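Local coordinates for diguanylate cyclase/phosphodiesterase-domain containing protein (Thermotoga maritima MSB8, PDB 6KHU) that is a putative diguanylate cyclase of the GGDEF family, whose active members make cyclic di-GMP from two molecules of GTP, at residues S17-R22 with F77-G82. Numbering follows the deposited sequence.
Sequences SYQHQR and FVIGVG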
ATOM      1  N   SER A  17       7.927   8.977  -4.455  1.00 13.33           N
ATOM      2  CA  SER A  17       8.886   9.339  -5.498  1.00 14.40           C
ATOM      3  C   SER A  17      10.293   9.504  -4.935  1.00 14.17           C
ATOM      4  O   SER A  17      11.273   9.186  -5.619  1.00 15.51           O
ATOM      5  CB  SER A  17       8.437  10.609  -6.215  1.00 15.41           C
ATOM      6  OG  SER A  17       8.590  11.718  -5.353  1.00 25.31           O
ATOM      7  N   TYR A  18      10.421   9.981  -3.693  1.00 14.25           N
ATOM      8  CA  TYR A  18      11.734  10.021  -3.056  1.00 13.81           C
ATOM      9  C   TYR A  18      12.286   8.617  -2.863  1.00 12.27           C
ATOM     10  O   TYR A  18      13.457   8.347  -3.153  1.00 12.05           O
ATOM     11  CB  TYR A  18      11.656  10.733  -1.703  1.00 14.78           C
ATOM     12  CG  TYR A  18      11.349  12.208  -1.784  1.00 22.50           C
ATOM     13  CD1 TYR A  18      11.539  12.911  -2.965  1.00 20.33           C
ATOM     14  CD2 TYR A  18      10.863  12.895  -0.675  1.00 23.88           C
ATOM     15  CE1 TYR A  18      11.247  14.259  -3.045  1.00 27.76           C
ATOM     16  CE2 TYR A  18      10.576  14.253  -0.740  1.00 30.18           C
ATOM     17  CZ  TYR A  18      10.775  14.927  -1.933  1.00 30.97           C
ATOM     18  OH  TYR A  18      10.502  16.271  -2.022  1.00 44.00           O
ATOM     19  N   GLN A  19      11.461   7.712  -2.333  1.00 12.93           N
ATOM     20  CA  GLN A  19      11.911   6.342  -2.127  1.00 10.53           C
ATOM     21  C   GLN A  19      12.273   5.679  -3.447  1.00 14.70           C
ATOM     22  O   GLN A  19      13.239   4.902  -3.513  1.00 12.04           O
ATOM     23  CB  GLN A  19      10.834   5.542  -1.389  1.00 13.43           C
ATOM     24  CG  GLN A  19      11.091   4.053  -1.328  1.00 10.98           C
ATOM     25  CD  GLN A  19      12.431   3.687  -0.705  1.00 15.01           C
ATOM     26  OE1 GLN A  19      12.985   4.424   0.114  1.00 18.50           O
ATOM     27  NE2 GLN A  19      12.946   2.518  -1.073  1.00 21.00           N
ATOM     28  N   HIS A  20      11.503   5.964  -4.510  1.00  9.85           N
ATOM     29  CA  HIS A  20      11.804   5.371  -5.811  1.00 12.68           C
ATOM     30  C   HIS A  20      13.193   5.781  -6.277  1.00 13.55           C
ATOM     31  O   HIS A  20      13.956   4.952  -6.796  1.00 11.38           O
ATOM     32  CB  HIS A  20      10.734   5.778  -6.838  1.00 12.91           C
ATOM     33  CG  HIS A  20      10.924   5.173  -8.194  1.00 12.93           C
ATOM     34  ND1 HIS A  20      10.687   3.838  -8.455  1.00 12.88           N
ATOM     35  CD2 HIS A  20      11.307   5.724  -9.376  1.00 14.07           C
ATOM     36  CE1 HIS A  20      10.924   3.590  -9.735  1.00 13.66           C
ATOM     37  NE2 HIS A  20      11.306   4.716 -10.317  1.00 13.10           N
ATOM     38  N   GLN A  21      13.559   7.048  -6.055  1.00 13.97           N
ATOM     39  CA  GLN A  21      14.891   7.512  -6.431  1.00 13.83           C
ATOM     40  C   GLN A  21      15.966   6.848  -5.585  1.00 13.72           C
ATOM     41  O   GLN A  21      16.995   6.406  -6.108  1.00 14.57           O
ATOM     42  CB  GLN A  21      14.981   9.029  -6.296  1.00 16.48           C
ATOM     43  CG  GLN A  21      16.377   9.545  -6.535  1.00 18.12           C
ATOM     44  CD  GLN A  21      16.399  11.025  -6.839  1.00 33.93           C
ATOM     45  OE1 GLN A  21      15.503  11.549  -7.505  1.00 37.96           O
ATOM     46  NE2 GLN A  21      17.435  11.709  -6.367  1.00 36.93           N
ATOM     47  N   ARG A  22      15.745   6.775  -4.271  1.00 14.07           N
ATOM     48  CA  ARG A  22      16.710   6.139  -3.376  1.00 16.05           C
ATOM     49  C   ARG A  22      16.891   4.661  -3.708  1.00 17.27           C
ATOM     50  O   ARG A  22      18.005   4.131  -3.616  1.00 14.65           O
ATOM     51  CB  ARG A  22      16.263   6.303  -1.917  1.00 13.46           C
ATOM     52  CG  ARG A  22      16.508   7.682  -1.303  1.00 13.92           C
ATOM     53  CD  ARG A  22      16.301   7.626   0.220  1.00 18.12           C
ATOM     54  NE  ARG A  22      14.951   7.162   0.512  1.00 17.19           N
ATOM     55  CZ  ARG A  22      13.922   7.963   0.771  1.00 14.70           C
ATOM     56  NH1 ARG A  22      14.086   9.279   0.848  1.00 14.94           N
ATOM     57  NH2 ARG A  22      12.730   7.440   0.991  1.00 12.75           N
ATOM     58  N   PHE A  77       3.836   1.587   0.715  1.00  8.99           N
ATOM     59  CA  PHE A  77       5.083   1.048   0.195  1.00 11.93           C
ATOM     60  C   PHE A  77       5.984   0.625   1.343  1.00 11.74           C
ATOM     61  O   PHE A  77       5.994   1.256   2.401  1.00 13.97           O
ATOM     62  CB  PHE A  77       5.798   2.026  -0.774  1.00 10.76           C
ATOM     63  CG  PHE A  77       6.303   3.313  -0.154  1.00  9.16           C
ATOM     64  CD1 PHE A  77       7.533   3.361   0.491  1.00  8.64           C
ATOM     65  CD2 PHE A  77       5.578   4.493  -0.298  1.00 11.39           C
ATOM     66  CE1 PHE A  77       8.011   4.542   1.018  1.00 10.71           C
ATOM     67  CE2 PHE A  77       6.052   5.694   0.228  1.00 10.59           C
ATOM     68  CZ  PHE A  77       7.271   5.717   0.887  1.00  8.28           C
ATOM     69  N   VAL A  78       6.715  -0.471   1.121  1.00 13.19           N
ATOM     70  CA  VAL A  78       7.565  -1.111   2.116  1.00 16.41           C
ATOM     71  C   VAL A  78       8.945  -1.315   1.486  1.00 16.61           C
ATOM     72  O   VAL A  78       9.079  -2.020   0.478  1.00 16.06           O
ATOM     73  CB  VAL A  78       6.971  -2.449   2.608  1.00 15.45           C
ATOM     74  CG1 VAL A  78       5.695  -2.208   3.412  1.00 14.84           C
ATOM     75  CG2 VAL A  78       6.633  -3.361   1.440  1.00 21.11           C
ATOM     76  N   ILE A  79       9.957  -0.686   2.056  1.00 14.57           N
ATOM     77  CA  ILE A  79      11.271  -0.733   1.434  1.00 20.00           C
ATOM     78  C   ILE A  79      11.933  -2.067   1.755  1.00 17.78           C
ATOM     79  O   ILE A  79      11.675  -2.695   2.794  1.00 14.94           O
ATOM     80  CB  ILE A  79      12.136   0.461   1.879  1.00 22.40           C
ATOM     81  CG1 ILE A  79      12.605   0.258   3.311  1.00 22.78           C
ATOM     82  CG2 ILE A  79      11.360   1.795   1.730  1.00 16.99           C
ATOM     83  CD1 ILE A  79      14.038  -0.226   3.407  1.00 28.09           C
ATOM     84  N   GLY A  80      12.808  -2.503   0.850  1.00 15.13           N
ATOM     85  CA  GLY A  80      13.525  -3.743   1.040  1.00 19.12           C
ATOM     86  C   GLY A  80      12.732  -4.984   0.693  1.00 22.18           C
ATOM     87  O   GLY A  80      13.251  -6.092   0.856  1.00 20.97           O
ATOM     88  N   VAL A  81      11.500  -4.839   0.219  1.00 18.00           N
ATOM     89  CA  VAL A  81      10.640  -5.972  -0.105  1.00 15.22           C
ATOM     90  C   VAL A  81      10.613  -6.127  -1.616  1.00 15.65           C
ATOM     91  O   VAL A  81      10.143  -5.235  -2.326  1.00 16.45           O
ATOM     92  CB  VAL A  81       9.225  -5.769   0.459  1.00 17.64           C
ATOM     93  CG1 VAL A  81       8.254  -6.838  -0.071  1.00 14.70           C
ATOM     94  CG2 VAL A  81       9.262  -5.755   1.990  1.00 16.90           C
ATOM     95  N   GLY A  82      11.119  -7.254  -2.115  1.00 16.52           N
ATOM     96  CA  GLY A  82      11.066  -7.574  -3.522  1.00 15.10           C
ATOM     97  C   GLY A  82      10.047  -8.658  -3.831  1.00 23.90           C
ATOM     98  O   GLY A  82       9.179  -8.991  -3.020  1.00 19.22           O
TER
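Gln19, on helix 9-26, carries its whole side of the contact, meeting Phe77 and Ile79 at the end of strand 73-79 without a single hydrogen bond between the segments. It illustrates how a glutamine can pack with its carbons and one amide face while its oxygen serves another partner. The tight part lies at Ile79, whose CG2 methyl sits over that face, 3.3 Å from both Gln19 CD and Gln19 NE2. Gln19 CG stands anti to the backbone N (chi1 170°), and a bend at chi2 lays the amide across this methyl. Packing is looser nearer the backbone, where Gln19 CB approaches the Phe77 ring obliquely, 3.8 Å from CE1, and at partly exposed Ile79, whose side-chain end leads away from the helix. Phe12, also of helix 9-26, meets the Phe77 ring too. Within the helix, Arg22 NH2 reaches Gln19 OE1 at 3.2 Å, in the carbonyl plane and on a lone pair, while NE adds a weak second bond; the pair probably limits rotation of the amide. Were Gln19 an alanine, the Ile79 methyl is likely to lose its cover, and the Arg22 guanidinium this acceptor. Ile79 and Gly80 form the middle of a type II turn from Val78 to Val81, Gly80 having the positive phi of its third position. The contact thus joins a helix to the central, largely antiparallel sheet, as in the alpha+beta fold of GGDEF domains.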